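Local coordinates for MdbA protein (Corynebacterium matruchotii ATCC 14266, PDB 6BO0) that is a thiol-disulfide oxidoreductase of the DsbA-like thioredoxin family, probably forming disulfide bonds in exported proteins on the outer side of the membrane, at residues F9-N21 and S105-E119. Sequence-based numbering, arbitrary orientation. Where two conformers were deposited one is given.
Sequences FAETYNETTAFNN and SAQVYWNFRTMLMTE
Asn111, on helix 106-118, grips the extended chain at Glu15 with both ends of its amide. In this DsbA-like thioredoxin fold, 9-21 is a largely extended N-terminal segment that runs antiparallel along the helix, from helix 9-12 to the edge strand 20-24. Glu15 N donates to Asn111 OD1 (2.9 Å), and Asn111 ND2 returns a straighter bond, in the carbonyl plane, to a lone pair of Glu15 O (2.9 Å). The paired bonds fix the rotation of the amide. In the Glu15 conformer given, one of two deposited, a water donates to both Asn111 OD1 and Glu15 OE2. The same OE2 accepts from Trp110 NE1 (3.0 Å); it lies near the indole plane, whereas the N-H comes from well above the carboxylate.

A further hydrogen bond sits at the C-terminal end of the helix, where Tyr13 OH donates to Glu119 OE2 over 2.6 Å. That oxygen is met on its anti side, with ring and carboxylate planes almost perpendicular, while Glu119 OE1 is bonded to Asn122.

Apolar contacts gather round two aromatic pairs, Phe9 with Tyr13 and Phe19 with Trp110. Met115 lays its CB over the centre of the Tyr13 ring, a CH-pi contact 3.8 Å from the centroid, and Thr12 CG2 lies over the rim of the opposite face. Met115 CG, turned away from the residue's own N (chi1 177°), meets Phe9 CD2 at 3.8 Å; the chain then bends, leaving its sulfur oblique to the Phe9 ring as a Met-aromatic contact. Met135 of helix 129-138 packs against both residues. Toward the strand, Phe19 points its edge at the face of Trp110 in an offset edge-to-face pair, planes 73° apart, and Ile67 and Met63 of helix 51-68 back the two rings. Thr17 CB lies over the rim of one Phe19 face, and Thr17 CG2 rests 3.7 Å from Trp110 CB.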
loop_
_atom_site.group_PDB
_atom_site.type_symbol
_atom_site.label_atom_id
_atom_site.label_comp_id
_atom_site.label_asym_id
_atom_site.label_seq_id
_atom_site.Cartn_x
_atom_site.Cartn_y
_atom_site.Cartn_z
ATOM N N PHE A 9 -8.711 -14.763 7.583
ATOM C CA PHE A 9 -8.045 -13.904 6.661
ATOM C C PHE A 9 -6.941 -14.663 5.996
ATOM O O PHE A 9 -6.602 -14.319 4.898
ATOM C CB PHE A 9 -7.454 -12.669 7.403
ATOM C CG PHE A 9 -8.465 -11.590 7.747
ATOM C CD1 PHE A 9 -9.834 -11.788 7.518
ATOM C CD2 PHE A 9 -8.047 -10.396 8.301
ATOM C CE1 PHE A 9 -10.762 -10.805 7.840
ATOM C CE2 PHE A 9 -8.976 -9.417 8.643
ATOM C CZ PHE A 9 -10.326 -9.609 8.398
ATOM N N ALA A 10 -6.348 -15.676 6.659
ATOM C CA ALA A 10 -5.220 -16.394 6.052
ATOM C C ALA A 10 -5.634 -17.128 4.765
ATOM O O ALA A 10 -4.818 -17.347 3.874
ATOM C CB ALA A 10 -4.615 -17.372 7.057
ATOM N N GLU A 11 -6.905 -17.515 4.699
ATOM C CA GLU A 11 -7.475 -18.143 3.501
ATOM C C GLU A 11 -7.866 -17.096 2.473
ATOM O O GLU A 11 -7.750 -17.316 1.279
ATOM C CB GLU A 11 -8.720 -18.979 3.847
ATOM C CG GLU A 11 -8.504 -20.112 4.842
ATOM C CD GLU A 11 -9.805 -20.805 5.305
ATOM O OE1 GLU A 11 -10.932 -20.350 4.966
ATOM O OE2 GLU A 11 -9.714 -21.831 6.022
ATOM N N THR A 12 -8.354 -15.966 2.953
ATOM C CA THR A 12 -8.918 -14.938 2.101
ATOM C C THR A 12 -7.851 -14.129 1.359
ATOM O O THR A 12 -8.023 -13.829 0.175
ATOM C CB THR A 12 -9.840 -14.023 2.944
ATOM O OG1 THR A 12 -10.820 -14.838 3.606
ATOM C CG2 THR A 12 -10.567 -13.020 2.093
ATOM N N TYR A 13 -6.773 -13.784 2.068
ATOM C CA TYR A 13 -5.729 -12.920 1.566
ATOM C C TYR A 13 -4.442 -13.718 1.448
ATOM O O TYR A 13 -3.541 -13.604 2.269
ATOM C CB TYR A 13 -5.594 -11.703 2.491
ATOM C CG TYR A 13 -6.915 -10.966 2.630
ATOM C CD1 TYR A 13 -7.451 -10.257 1.570
ATOM C CD2 TYR A 13 -7.626 -11.000 3.817
ATOM C CE1 TYR A 13 -8.679 -9.620 1.673
ATOM C CE2 TYR A 13 -8.837 -10.352 3.936
ATOM C CZ TYR A 13 -9.361 -9.662 2.861
ATOM O OH TYR A 13 -10.577 -9.028 2.988
ATOM N N ASN A 14 -4.388 -14.538 0.397
ATOM C CA ASN A 14 -3.341 -15.528 0.264
ATOM C C ASN A 14 -2.852 -15.693 -1.152
ATOM O O ASN A 14 -2.554 -16.797 -1.599
ATOM C CB ASN A 14 -3.813 -16.876 0.807
ATOM C CG ASN A 14 -2.668 -17.822 1.069
ATOM O OD1 ASN A 14 -1.623 -17.442 1.618
ATOM N ND2 ASN A 14 -2.855 -19.064 0.675
ATOM N N GLU A 15 -2.749 -14.581 -1.849
ATOM C CA GLU A 15 -2.190 -14.592 -3.182
ATOM C C GLU A 15 -0.698 -14.798 -3.172
ATOM O O GLU A 15 -0.021 -14.461 -2.196
ATOM C CB GLU A 15 -2.458 -13.276 -3.843
ATOM C CG GLU A 15 -3.910 -13.043 -4.137
ATOM C CD GLU A 15 -4.054 -11.777 -4.925
ATOM O OE1 GLU A 15 -3.760 -11.833 -6.134
ATOM O OE2 GLU A 15 -4.380 -10.730 -4.312
ATOM N N THR A 16 -0.198 -15.393 -4.254
ATOM C CA THR A 16 1.222 -15.515 -4.467
ATOM C C THR A 16 1.692 -14.351 -5.279
ATOM O O THR A 16 0.911 -13.772 -6.057
ATOM C CB THR A 16 1.540 -16.759 -5.271
ATOM O OG1 THR A 16 0.769 -16.724 -6.484
ATOM C CG2 THR A 16 1.216 -17.996 -4.445
ATOM N N THR A 17 2.938 -13.960 -5.086
ATOM C CA THR A 17 3.527 -12.864 -5.834
ATOM C C THR A 17 4.830 -13.314 -6.454
ATOM O O THR A 17 5.475 -14.269 -5.982
ATOM C CB THR A 17 3.786 -11.654 -4.921
ATOM O OG1 THR A 17 4.603 -12.044 -3.823
ATOM C CG2 THR A 17 2.453 -11.093 -4.347
ATOM N N ALA A 18 5.191 -12.665 -7.552
ATOM C CA ALA A 18 6.483 -12.893 -8.233
ATOM C C ALA A 18 7.072 -11.528 -8.554
ATOM O O ALA A 18 7.329 -11.199 -9.713
ATOM C CB ALA A 18 6.342 -13.752 -9.488
ATOM N N PHE A 19 7.392 -10.790 -7.518
ATOM C CA PHE A 19 8.069 -9.520 -7.657
ATOM C C PHE A 19 8.742 -9.152 -6.348
ATOM O O PHE A 19 8.612 -9.873 -5.329
ATOM C CB PHE A 19 7.133 -8.409 -8.149
ATOM C CG PHE A 19 5.879 -8.232 -7.329
ATOM C CD1 PHE A 19 5.884 -7.552 -6.114
ATOM C CD2 PHE A 19 4.683 -8.774 -7.764
ATOM C CE1 PHE A 19 4.718 -7.404 -5.380
ATOM C CE2 PHE A 19 3.515 -8.613 -7.042
ATOM C CZ PHE A 19 3.534 -7.935 -5.832
ATOM N N ASN A 20 9.549 -8.103 -6.405
ATOM C CA ASN A 20 10.332 -7.614 -5.279
ATOM C C ASN A 20 9.712 -6.366 -4.692
ATOM O O ASN A 20 8.977 -5.644 -5.363
ATOM C CB ASN A 20 11.748 -7.296 -5.771
ATOM C CG ASN A 20 12.363 -8.461 -6.471
ATOM O OD1 ASN A 20 12.282 -9.566 -5.943
ATOM N ND2 ASN A 20 12.876 -8.258 -7.661
ATOM N N ASN A 21 10.022 -6.142 -3.419
ATOM C CA ASN A 21 9.546 -4.986 -2.698
ATOM C C ASN A 21 10.707 -4.302 -2.053
ATOM O O ASN A 21 11.490 -4.946 -1.347
ATOM C CB ASN A 21 8.533 -5.369 -1.592
ATOM C CG ASN A 21 9.066 -6.429 -0.618
ATOM O OD1 ASN A 21 9.556 -7.479 -1.046
ATOM N ND2 ASN A 21 8.942 -6.188 0.672
ATOM N N SER A 105 8.292 -9.746 3.266
ATOM C CA SER A 105 8.240 -10.202 1.890
ATOM C C SER A 105 7.183 -9.443 1.078
ATOM O O SER A 105 6.187 -8.911 1.593
ATOM C CB SER A 105 7.928 -11.700 1.806
ATOM O OG SER A 105 6.594 -11.943 2.217
ATOM N N ALA A 106 7.411 -9.420 -0.225
ATOM C CA ALA A 106 6.460 -8.859 -1.161
ATOM C C ALA A 106 5.105 -9.530 -1.050
ATOM O O ALA A 106 4.047 -8.871 -1.124
ATOM C CB ALA A 106 6.987 -8.977 -2.592
ATOM N N GLN A 107 5.108 -10.838 -0.807
ATOM C CA GLN A 107 3.869 -11.563 -0.738
ATOM C C GLN A 107 3.028 -11.122 0.490
ATOM O O GLN A 107 1.797 -10.931 0.408
ATOM C CB GLN A 107 4.132 -13.053 -0.714
ATOM C CG GLN A 107 2.873 -13.846 -0.740
ATOM C CD GLN A 107 3.151 -15.270 -1.125
ATOM O OE1 GLN A 107 2.876 -16.185 -0.367
ATOM N NE2 GLN A 107 3.754 -15.465 -2.292
ATOM N N VAL A 108 3.675 -11.033 1.644
ATOM C CA VAL A 108 2.968 -10.610 2.849
ATOM C C VAL A 108 2.502 -9.165 2.687
ATOM O O VAL A 108 1.367 -8.826 3.048
ATOM C CB VAL A 108 3.849 -10.822 4.093
ATOM C CG1 VAL A 108 3.156 -10.287 5.337
ATOM C CG2 VAL A 108 4.157 -12.280 4.287
ATOM N N TYR A 109 3.354 -8.316 2.124
ATOM C CA TYR A 109 2.970 -6.932 1.874
ATOM C C TYR A 109 1.718 -6.849 0.995
ATOM O O TYR A 109 0.762 -6.134 1.307
ATOM C CB TYR A 109 4.121 -6.148 1.233
ATOM C CG TYR A 109 3.668 -4.762 0.843
ATOM C CD1 TYR A 109 3.442 -3.781 1.791
ATOM C CD2 TYR A 109 3.384 -4.452 -0.467
ATOM C CE1 TYR A 109 2.971 -2.519 1.441
ATOM C CE2 TYR A 109 2.892 -3.205 -0.833
ATOM C CZ TYR A 109 2.697 -2.243 0.117
ATOM O OH TYR A 109 2.216 -1.021 -0.274
ATOM N N TRP A 110 1.748 -7.558 -0.128
ATOM C CA TRP A 110 0.648 -7.506 -1.074
ATOM C C TRP A 110 -0.665 -7.939 -0.431
ATOM O O TRP A 110 -1.702 -7.275 -0.567
ATOM C CB TRP A 110 0.980 -8.407 -2.270
ATOM C CG TRP A 110 -0.077 -8.427 -3.295
ATOM C CD1 TRP A 110 -1.104 -9.322 -3.407
ATOM C CD2 TRP A 110 -0.270 -7.482 -4.333
ATOM N NE1 TRP A 110 -1.917 -9.001 -4.463
ATOM C CE2 TRP A 110 -1.420 -7.874 -5.051
ATOM C CE3 TRP A 110 0.420 -6.351 -4.744
ATOM C CZ2 TRP A 110 -1.884 -7.160 -6.138
ATOM C CZ3 TRP A 110 -0.051 -5.654 -5.834
ATOM C CH2 TRP A 110 -1.180 -6.064 -6.509
ATOM N N ASN A 111 -0.621 -9.064 0.267
ATOM C CA ASN A 111 -1.821 -9.568 0.913
ATOM C C ASN A 111 -2.312 -8.663 2.051
ATOM O O ASN A 111 -3.518 -8.475 2.229
ATOM C CB ASN A 111 -1.632 -11.007 1.385
ATOM C CG ASN A 111 -1.639 -11.991 0.245
ATOM O OD1 ASN A 111 -2.555 -11.981 -0.565
ATOM N ND2 ASN A 111 -0.610 -12.819 0.154
ATOM N N PHE A 112 -1.382 -8.072 2.800
ATOM C CA PHE A 112 -1.745 -7.157 3.877
ATOM C C PHE A 112 -2.377 -5.885 3.321
ATOM O O PHE A 112 -3.383 -5.407 3.848
ATOM C CB PHE A 112 -0.525 -6.855 4.734
ATOM C CG PHE A 112 -0.838 -6.206 6.052
ATOM C CD1 PHE A 112 -1.197 -6.965 7.137
ATOM C CD2 PHE A 112 -0.747 -4.837 6.211
ATOM C CE1 PHE A 112 -1.459 -6.383 8.364
ATOM C CE2 PHE A 112 -0.970 -4.249 7.450
ATOM C CZ PHE A 112 -1.342 -5.036 8.512
ATOM N N ARG A 113 -1.804 -5.357 2.243
ATOM C CA ARG A 113 -2.387 -4.172 1.602
ATOM C C ARG A 113 -3.793 -4.473 1.099
ATOM O O ARG A 113 -4.713 -3.664 1.275
ATOM C CB ARG A 113 -1.485 -3.672 0.473
ATOM C CG ARG A 113 -2.092 -2.562 -0.352
ATOM C CD ARG A 113 -1.144 -2.002 -1.383
ATOM N NE ARG A 113 -1.818 -1.021 -2.240
ATOM C CZ ARG A 113 -2.529 -1.311 -3.323
ATOM N NH1 ARG A 113 -2.638 -2.550 -3.759
ATOM N NH2 ARG A 113 -3.163 -0.339 -3.963
ATOM N N THR A 114 -3.960 -5.613 0.445
ATOM C CA THR A 114 -5.283 -6.014 -0.034
ATOM C C THR A 114 -6.274 -6.098 1.121
ATOM O O THR A 114 -7.407 -5.612 1.033
ATOM C CB THR A 114 -5.235 -7.330 -0.796
ATOM O OG1 THR A 114 -4.388 -7.179 -1.939
ATOM C CG2 THR A 114 -6.638 -7.770 -1.236
ATOM N N MET A 115 -5.855 -6.734 2.203
ATOM C CA MET A 115 -6.703 -6.853 3.366
ATOM C C MET A 115 -7.111 -5.484 3.903
ATOM O O MET A 115 -8.274 -5.241 4.184
ATOM C CB MET A 115 -5.995 -7.722 4.413
ATOM C CG MET A 115 -6.735 -7.886 5.726
ATOM S SD MET A 115 -6.625 -6.518 6.867
ATOM C CE MET A 115 -4.876 -6.530 7.276
ATOM N N LEU A 116 -6.146 -4.578 4.050
ATOM C CA LEU A 116 -6.477 -3.265 4.627
ATOM C C LEU A 116 -7.479 -2.521 3.768
ATOM O O LEU A 116 -8.385 -1.856 4.284
ATOM C CB LEU A 116 -5.230 -2.406 4.769
ATOM C CG LEU A 116 -4.211 -2.791 5.858
ATOM C CD1 LEU A 116 -2.989 -1.911 5.715
ATOM C CD2 LEU A 116 -4.799 -2.663 7.233
ATOM N N MET A 117 -7.318 -2.584 2.449
ATOM C CA MET A 117 -8.246 -1.904 1.554
ATOM C C MET A 117 -9.602 -2.601 1.535
ATOM O O MET A 117 -10.643 -1.931 1.533
ATOM C CB MET A 117 -7.650 -1.815 0.145
ATOM C CG MET A 117 -6.490 -0.850 0.047
ATOM S SD MET A 117 -6.976 0.845 0.487
ATOM C CE MET A 117 -5.529 1.760 -0.097
ATOM N N THR A 118 -9.613 -3.928 1.524
ATOM C CA THR A 118 -10.883 -4.655 1.422
ATOM C C THR A 118 -11.696 -4.566 2.710
ATOM O O THR A 118 -12.919 -4.402 2.696
ATOM C CB THR A 118 -10.615 -6.111 1.036
ATOM O OG1 THR A 118 -9.875 -6.161 -0.195
ATOM C CG2 THR A 118 -11.904 -6.886 0.890
ATOM N N GLU A 119 -11.004 -4.660 3.833
ATOM C CA GLU A 119 -11.665 -4.621 5.139
ATOM C C GLU A 119 -11.861 -3.226 5.703
ATOM O O GLU A 119 -12.379 -3.086 6.804
ATOM C CB GLU A 119 -10.891 -5.465 6.161
ATOM C CG GLU A 119 -10.701 -6.921 5.754
ATOM C CD GLU A 119 -11.958 -7.753 5.803
ATOM O OE1 GLU A 119 -12.923 -7.379 6.496
ATOM O OE2 GLU A 119 -11.964 -8.788 5.118
HETATM O O HOH W 1 -4.765 -10.599 -1.427
#